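Local coordinates for phosphoglycerate dehydrogenase (Lactobacillus plantarum, PDB 3EVT), which probably catalyses the NAD-dependent oxidation of 3-phosphoglycerate to 3-phosphohydroxypyruvate, the reaction that opens the phosphorylated pathway of serine synthesis, at residues Pro23-Lys28 against Ile41-Gly46; Tyr113-Leu118 against Leu128-Ser133; Phe292-Ala297 against Thr304-Gln309. All blocks are in the same frame, centred on the assembly; numbering follows the deposited sequence.

Contacts 1 and 3 belong to the same domain, built on the five-stranded parallel sheet, with their centres about 14 Å apart. Contact 1 comes first in the chain and joins the residue just before strand 26-29 to strand 41-45; contact 3 comes last and ties helix 284-302, which packs on that sheet, to the segment after it. They touch directly, F292 and F296 meeting Y45, V43, F27 and W25. Contact 2, between them in sequence, lies in the NAD-binding domain beside the second subunit, about 48 Å (centre to centre) from contact 1 and 38 Å from contact 3. The chain thus leaves the first domain, builds the second and returns through helix 284-302.

Contact 1 (Pro23-Lys28 against Ile41-Gly46); sequences PDWTFK and IEVMYG
From just before strand 26-29, the W25 indole reaches across to E42 and V43 of strand 41-45, in the five-stranded parallel sheet of an alpha/beta domain. The two strands are not neighbours: strand 3-6 runs between them and pairs with both through backbone hydrogen bonds. The CA atoms of W25 and E42 are therefore 10.1 Å apart, and tryptophan suits the place because its six-membered ring carries apolar surface far from the backbone. CG lies beside the backbone N and opposite the carbonyl carbon (chi1 -85°), and the ring extends over V4 of the intervening strand.

The meeting is wholly one of carbon with carbon, and modest in size. E42 contributes the aliphatic root of its side chain, CB lying 4.2 Å from CH2 of W25, while its carboxylate forms a long, weak ion pair with K63. Beta-branched valine fits a buried strand position and serves two neighbours: CG1 of V43 packs against F292 of helix 284-302, and CG2 faces the indole.

The indole is also met edge-to-face by F296 of that helix, at the margin of the helix-sheet core. V43 and W25 cross at about a right angle, the methyl meeting the ring obliquely, with CG2 of V43 4.2 Å from CZ3 of W25.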
# COMPACT_ATOMS: atom_id res chain seq x y z
N PRO A 23 2.93 24.69 18.26
CA PRO A 23 2.84 25.56 19.41
C PRO A 23 2.72 27.00 19.00
O PRO A 23 2.32 27.84 19.83
CB PRO A 23 4.14 25.29 20.18
CG PRO A 23 5.07 24.70 19.19
CD PRO A 23 4.20 23.95 18.20
N ASP A 24 3.00 27.32 17.73
CA ASP A 24 2.74 28.67 17.33
C ASP A 24 1.33 28.91 16.73
O ASP A 24 1.03 30.02 16.29
CB ASP A 24 3.85 29.26 16.43
CG ASP A 24 4.03 28.49 15.13
OD1 ASP A 24 3.63 27.31 15.08
OD2 ASP A 24 4.59 29.06 14.17
N TRP A 25 0.47 27.89 16.72
CA TRP A 25 -0.87 28.06 16.19
C TRP A 25 -1.88 28.09 17.34
O TRP A 25 -1.68 27.45 18.34
CB TRP A 25 -1.18 26.92 15.23
CG TRP A 25 -0.70 27.16 13.82
CD1 TRP A 25 0.57 26.99 13.35
CD2 TRP A 25 -1.49 27.61 12.69
NE1 TRP A 25 0.62 27.32 12.01
CE2 TRP A 25 -0.62 27.72 11.59
CE3 TRP A 25 -2.84 27.92 12.51
CZ2 TRP A 25 -1.05 28.11 10.33
CZ3 TRP A 25 -3.28 28.32 11.25
CH2 TRP A 25 -2.39 28.42 10.18
N THR A 26 -2.96 28.85 17.19
CA THR A 26 -4.09 28.79 18.11
C THR A 26 -5.23 28.00 17.49
O THR A 26 -5.73 28.35 16.39
CB THR A 26 -4.66 30.20 18.42
OG1 THR A 26 -3.59 31.09 18.75
CG2 THR A 26 -5.57 30.13 19.60
N PHE A 27 -5.67 26.97 18.20
CA PHE A 27 -6.83 26.18 17.80
C PHE A 27 -8.06 26.67 18.58
O PHE A 27 -8.32 26.25 19.70
CB PHE A 27 -6.49 24.69 17.94
CG PHE A 27 -5.30 24.31 17.13
CD1 PHE A 27 -5.47 23.94 15.78
CD2 PHE A 27 -4.00 24.48 17.63
CE1 PHE A 27 -4.38 23.65 14.97
CE2 PHE A 27 -2.89 24.19 16.83
CZ PHE A 27 -3.08 23.77 15.49
N LYS A 28 -8.80 27.60 17.99
CA LYS A 28 -9.86 28.25 18.76
C LYS A 28 -11.29 27.67 18.61
O LYS A 28 -11.92 27.77 17.55
CB LYS A 28 -9.89 29.76 18.49
CG LYS A 28 -10.66 30.52 19.60
CD LYS A 28 -10.34 32.02 19.67
CE LYS A 28 -10.54 32.55 21.11
NZ LYS A 28 -11.30 33.85 21.18
N ILE A 41 -8.11 34.10 11.66
CA ILE A 41 -8.50 32.76 11.20
C ILE A 41 -7.97 32.40 9.79
O ILE A 41 -8.45 32.89 8.79
CB ILE A 41 -10.06 32.64 11.29
CG1 ILE A 41 -10.49 32.94 12.73
CG2 ILE A 41 -10.57 31.30 10.77
CD1 ILE A 41 -11.99 33.10 12.95
N GLU A 42 -6.98 31.52 9.71
CA GLU A 42 -6.52 31.13 8.37
C GLU A 42 -7.07 29.78 7.92
O GLU A 42 -7.10 29.47 6.73
CB GLU A 42 -4.99 31.14 8.29
CG GLU A 42 -4.38 32.50 8.55
CD GLU A 42 -2.85 32.47 8.45
OE1 GLU A 42 -2.31 31.78 7.56
OE2 GLU A 42 -2.19 33.13 9.28
N VAL A 43 -7.51 29.00 8.88
CA VAL A 43 -8.05 27.69 8.61
C VAL A 43 -9.35 27.46 9.41
O VAL A 43 -9.53 27.95 10.52
CB VAL A 43 -7.04 26.62 8.98
CG1 VAL A 43 -7.63 25.23 8.77
CG2 VAL A 43 -5.73 26.86 8.20
N MET A 44 -10.27 26.71 8.81
CA MET A 44 -11.48 26.36 9.49
C MET A 44 -11.61 24.84 9.45
O MET A 44 -11.56 24.21 8.38
CB MET A 44 -12.68 27.09 8.82
CG MET A 44 -13.98 27.16 9.68
SD MET A 44 -15.37 28.04 8.83
CE MET A 44 -14.37 29.32 8.09
N TYR A 45 -11.72 24.25 10.62
CA TYR A 45 -12.06 22.84 10.71
C TYR A 45 -13.58 22.71 10.96
O TYR A 45 -14.06 23.05 12.06
CB TYR A 45 -11.26 22.23 11.84
CG TYR A 45 -11.56 20.78 12.08
CD1 TYR A 45 -11.76 19.89 11.03
CD2 TYR A 45 -11.62 20.28 13.37
CE1 TYR A 45 -12.03 18.51 11.27
CE2 TYR A 45 -11.86 18.93 13.62
CZ TYR A 45 -12.06 18.05 12.58
OH TYR A 45 -12.34 16.74 12.89
N GLY A 46 -14.31 22.28 9.92
CA GLY A 46 -15.77 22.18 9.94
C GLY A 46 -16.37 23.43 9.33
O GLY A 46 -15.83 24.51 9.47

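Contact 2 (Tyr113-Leu118 against Leu128-Ser133); sequences YHAAWL and LPMTTS
A115 and A116 present a small-residue surface of helix 113-120 to L128 and M130, which lie in the loop leading to strand 139-143, a segment without regular secondary structure. The close part centres on A115: its CB is only 3.4 Å from CG of M130, tighter than usual van der Waals contact. Alanine suits this place, since its lone methyl leaves CG of M130 able to come this close. M130 has CG wedged between its backbone N and carbonyl carbon (chi1 54°), and further bends at chi2 and chi3 curl the flexible thioether chain.

L128 packs less tightly, laying its forked end against the helix backbone. CD2 of L128 is 3.9 Å from CA of A116, and CD1 of L128 is 3.9 Å from N of A116, so both methyls rest on the same side of the N-CA bond of A116. CB of A116 completes the patch, 4.2 Å from CD1 of L128. Toward solvent the contact thins out at P129, which is exposed and barely takes part.

W117 points away from this loop and meets H114 and W117 of the second subunit, while L128 packs on I277 of that subunit. Helix and loop thus belong to the dimer interface of the NAD-binding domain of a D-2-hydroxyacid dehydrogenase.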
# COMPACT_ATOMS: atom_id res chain seq x y z
N TYR A 113 2.93 -14.33 5.62
CA TYR A 113 2.43 -14.26 6.98
C TYR A 113 1.49 -15.39 7.26
O TYR A 113 1.59 -16.01 8.30
CB TYR A 113 1.86 -12.85 7.32
CG TYR A 113 3.01 -11.96 7.78
CD1 TYR A 113 3.76 -11.23 6.86
CD2 TYR A 113 3.42 -11.96 9.11
CE1 TYR A 113 4.82 -10.53 7.25
CE2 TYR A 113 4.47 -11.25 9.51
CZ TYR A 113 5.19 -10.55 8.58
OH TYR A 113 6.28 -9.84 9.01
N HIS A 114 0.61 -15.73 6.32
CA HIS A 114 -0.30 -16.82 6.56
C HIS A 114 0.49 -18.14 6.67
O HIS A 114 0.30 -18.92 7.63
CB HIS A 114 -1.34 -16.92 5.45
CG HIS A 114 -2.27 -18.08 5.62
ND1 HIS A 114 -3.15 -18.17 6.68
CD2 HIS A 114 -2.43 -19.21 4.89
CE1 HIS A 114 -3.83 -19.30 6.58
NE2 HIS A 114 -3.41 -19.95 5.50
N ALA A 115 1.35 -18.43 5.69
CA ALA A 115 2.21 -19.61 5.83
C ALA A 115 3.09 -19.59 7.09
O ALA A 115 3.27 -20.63 7.73
CB ALA A 115 3.11 -19.83 4.56
N ALA A 116 3.68 -18.44 7.43
CA ALA A 116 4.48 -18.31 8.67
C ALA A 116 3.69 -18.67 9.91
O ALA A 116 4.23 -19.29 10.81
CB ALA A 116 5.08 -16.96 8.82
N TRP A 117 2.43 -18.27 9.97
CA TRP A 117 1.58 -18.63 11.09
C TRP A 117 1.31 -20.13 11.19
O TRP A 117 1.41 -20.70 12.27
CB TRP A 117 0.25 -17.84 11.13
CG TRP A 117 -0.38 -18.05 12.46
CD1 TRP A 117 -1.44 -18.86 12.75
CD2 TRP A 117 0.10 -17.54 13.73
NE1 TRP A 117 -1.67 -18.85 14.10
CE2 TRP A 117 -0.75 -18.05 14.72
CE3 TRP A 117 1.16 -16.68 14.11
CZ2 TRP A 117 -0.59 -17.73 16.08
CZ3 TRP A 117 1.32 -16.37 15.46
CH2 TRP A 117 0.45 -16.89 16.43
N LEU A 118 1.02 -20.78 10.07
CA LEU A 118 0.85 -22.23 10.07
C LEU A 118 2.14 -22.91 10.54
O LEU A 118 2.10 -23.91 11.26
CB LEU A 118 0.47 -22.71 8.68
CG LEU A 118 -0.83 -22.17 8.08
CD1 LEU A 118 -0.97 -22.78 6.67
CD2 LEU A 118 -2.06 -22.52 8.93
N LEU A 128 9.89 -21.61 5.11
CA LEU A 128 8.48 -21.87 4.78
C LEU A 128 8.37 -22.82 3.60
O LEU A 128 9.22 -22.87 2.73
CB LEU A 128 7.77 -20.54 4.46
CG LEU A 128 7.82 -19.54 5.63
CD1 LEU A 128 6.98 -18.32 5.36
CD2 LEU A 128 7.37 -20.25 6.95
N PRO A 129 7.29 -23.59 3.57
CA PRO A 129 7.13 -24.48 2.42
C PRO A 129 6.72 -23.71 1.17
O PRO A 129 6.17 -24.29 0.26
CB PRO A 129 5.99 -25.41 2.84
CG PRO A 129 5.35 -24.78 4.04
CD PRO A 129 6.17 -23.65 4.53
N MET A 130 6.98 -22.41 1.09
CA MET A 130 6.38 -21.66 0.02
C MET A 130 7.40 -20.65 -0.44
O MET A 130 8.36 -20.37 0.28
CB MET A 130 5.03 -21.02 0.49
CG MET A 130 5.07 -20.14 1.76
SD MET A 130 5.66 -18.42 1.51
CE MET A 130 4.17 -17.84 0.64
N THR A 131 7.22 -20.13 -1.65
CA THR A 131 8.00 -19.01 -2.12
C THR A 131 7.17 -17.73 -2.00
O THR A 131 6.07 -17.67 -2.53
CB THR A 131 8.32 -19.20 -3.60
OG1 THR A 131 9.05 -20.42 -3.76
CG2 THR A 131 9.15 -18.01 -4.18
N THR A 132 7.70 -16.73 -1.32
CA THR A 132 7.09 -15.41 -1.28
C THR A 132 7.13 -14.72 -2.65
O THR A 132 7.95 -15.05 -3.53
CB THR A 132 7.84 -14.48 -0.30
OG1 THR A 132 9.25 -14.58 -0.51
CG2 THR A 132 7.53 -14.81 1.15
N SER A 133 6.29 -13.71 -2.81
CA SER A 133 6.30 -12.89 -4.01
C SER A 133 5.84 -11.50 -3.59
O SER A 133 5.51 -11.29 -2.42
CB SER A 133 5.40 -13.55 -5.08
OG SER A 133 4.06 -13.78 -4.58

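Contact 3 (Phe292-Ala297 against Thr304-Gln309); sequences FAANFA and TLVRNQ
The carboxamide of N295 grips the backbone of V306 and R307 with three hydrogen bonds. OD1 of N295 accepts from N of V306 at 2.8 Å, the donor lying nearly along the C=O axis, and also from N of R307 at 2.8 Å, here on a lone pair in the carbonyl plane. ND2 of N295 donates to O of R307 at 2.8 Å, the straightest of the three (162°) and almost in the amide plane. A chi1 of -80° swings the amide out from the helix toward these groups. ND2 also donates to Q66, so both ends of the buried amide are used.

Around this core, CD2 of L305 rests 3.8 Å from CB of N295, and leucine suits a position that also faces F64, V86 and A88 of the five-stranded parallel sheet, on which helix 284-302 packs as well. V306 sends CG1 to CB of A294, 4.0 Å away, where alanine leaves room on the helix. NH2 of R307 bonds O of S91, and R307 also packs on T136 of the second subunit.

Asparagine combines an acceptor and a donor in one flat group. Paired with N and O of R307, that group is fixed in rotation, holding the chain after helix 284-302 close to the helix.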
# COMPACT_ATOMS: atom_id res chain seq x y z
N PHE A 292 -8.34 15.94 8.38
CA PHE A 292 -7.90 17.29 8.75
C PHE A 292 -6.42 17.37 9.21
O PHE A 292 -5.68 18.19 8.70
CB PHE A 292 -8.77 17.85 9.89
CG PHE A 292 -8.33 19.22 10.30
CD1 PHE A 292 -8.39 20.27 9.37
CD2 PHE A 292 -7.81 19.45 11.56
CE1 PHE A 292 -7.96 21.53 9.72
CE2 PHE A 292 -7.36 20.70 11.92
CZ PHE A 292 -7.43 21.74 11.02
N ALA A 293 -6.01 16.53 10.15
CA ALA A 293 -4.63 16.50 10.62
C ALA A 293 -3.61 16.37 9.47
O ALA A 293 -2.60 17.11 9.42
CB ALA A 293 -4.43 15.34 11.67
N ALA A 294 -3.90 15.49 8.52
CA ALA A 294 -3.02 15.34 7.32
C ALA A 294 -3.07 16.52 6.38
O ALA A 294 -2.01 17.02 5.97
CB ALA A 294 -3.35 14.05 6.56
N ASN A 295 -4.26 17.01 6.04
CA ASN A 295 -4.37 18.21 5.20
C ASN A 295 -3.76 19.47 5.85
O ASN A 295 -3.15 20.31 5.16
CB ASN A 295 -5.80 18.48 4.80
CG ASN A 295 -6.26 17.61 3.61
OD1 ASN A 295 -5.45 17.26 2.75
ND2 ASN A 295 -7.55 17.31 3.56
N PHE A 296 -3.91 19.60 7.16
CA PHE A 296 -3.32 20.71 7.88
C PHE A 296 -1.77 20.61 7.95
O PHE A 296 -1.10 21.61 7.78
CB PHE A 296 -3.95 20.84 9.27
CG PHE A 296 -3.41 21.99 10.12
CD1 PHE A 296 -3.76 23.30 9.87
CD2 PHE A 296 -2.60 21.73 11.22
CE1 PHE A 296 -3.28 24.36 10.67
CE2 PHE A 296 -2.10 22.76 12.02
CZ PHE A 296 -2.45 24.08 11.76
N ALA A 297 -1.21 19.43 8.18
CA ALA A 297 0.25 19.30 8.20
C ALA A 297 0.90 19.73 6.88
O ALA A 297 1.93 20.40 6.87
CB ALA A 297 0.67 17.85 8.61
N THR A 304 -0.33 23.35 0.39
CA THR A 304 -1.20 22.44 -0.36
C THR A 304 -1.87 21.39 0.55
O THR A 304 -1.50 21.26 1.72
CB THR A 304 -0.40 21.72 -1.49
OG1 THR A 304 0.68 20.96 -0.90
CG2 THR A 304 0.16 22.78 -2.44
N LEU A 305 -2.80 20.63 -0.04
CA LEU A 305 -3.56 19.58 0.63
C LEU A 305 -3.12 18.24 0.10
O LEU A 305 -2.67 18.14 -1.06
CB LEU A 305 -5.06 19.76 0.36
CG LEU A 305 -5.56 21.12 0.83
CD1 LEU A 305 -7.08 21.27 0.52
CD2 LEU A 305 -5.21 21.28 2.33
N VAL A 306 -3.28 17.20 0.92
CA VAL A 306 -2.96 15.86 0.47
C VAL A 306 -4.15 14.93 0.27
O VAL A 306 -4.00 13.90 -0.38
CB VAL A 306 -2.08 15.17 1.45
CG1 VAL A 306 -2.71 15.16 2.81
CG2 VAL A 306 -1.85 13.76 0.97
N ARG A 307 -5.32 15.26 0.84
CA ARG A 307 -6.44 14.31 0.83
C ARG A 307 -7.76 15.02 0.52
O ARG A 307 -8.09 16.00 1.15
CB ARG A 307 -6.51 13.60 2.19
CG ARG A 307 -7.75 12.79 2.40
CD ARG A 307 -7.65 11.41 1.69
NE ARG A 307 -8.89 10.64 1.82
CZ ARG A 307 -9.12 9.75 2.77
NH1 ARG A 307 -8.18 9.49 3.68
NH2 ARG A 307 -10.30 9.11 2.81
N ASN A 308 -8.52 14.52 -0.44
CA ASN A 308 -9.92 14.98 -0.64
C ASN A 308 -10.08 16.43 -1.03
O ASN A 308 -11.15 17.03 -0.77
CB ASN A 308 -10.79 14.71 0.59
CG ASN A 308 -11.00 13.22 0.82
OD1 ASN A 308 -10.67 12.44 -0.06
ND2 ASN A 308 -11.51 12.82 1.98
N GLN A 309 -9.05 17.00 -1.64
CA GLN A 309 -9.20 18.35 -2.16
C GLN A 309 -10.37 18.47 -3.13
O GLN A 309 -10.47 17.75 -4.13
CB GLN A 309 -7.89 18.94 -2.72
CG GLN A 309 -8.02 20.48 -2.91
CD GLN A 309 -6.78 21.18 -3.48
OE1 GLN A 309 -5.71 20.61 -3.55
NE2 GLN A 309 -6.93 22.45 -3.80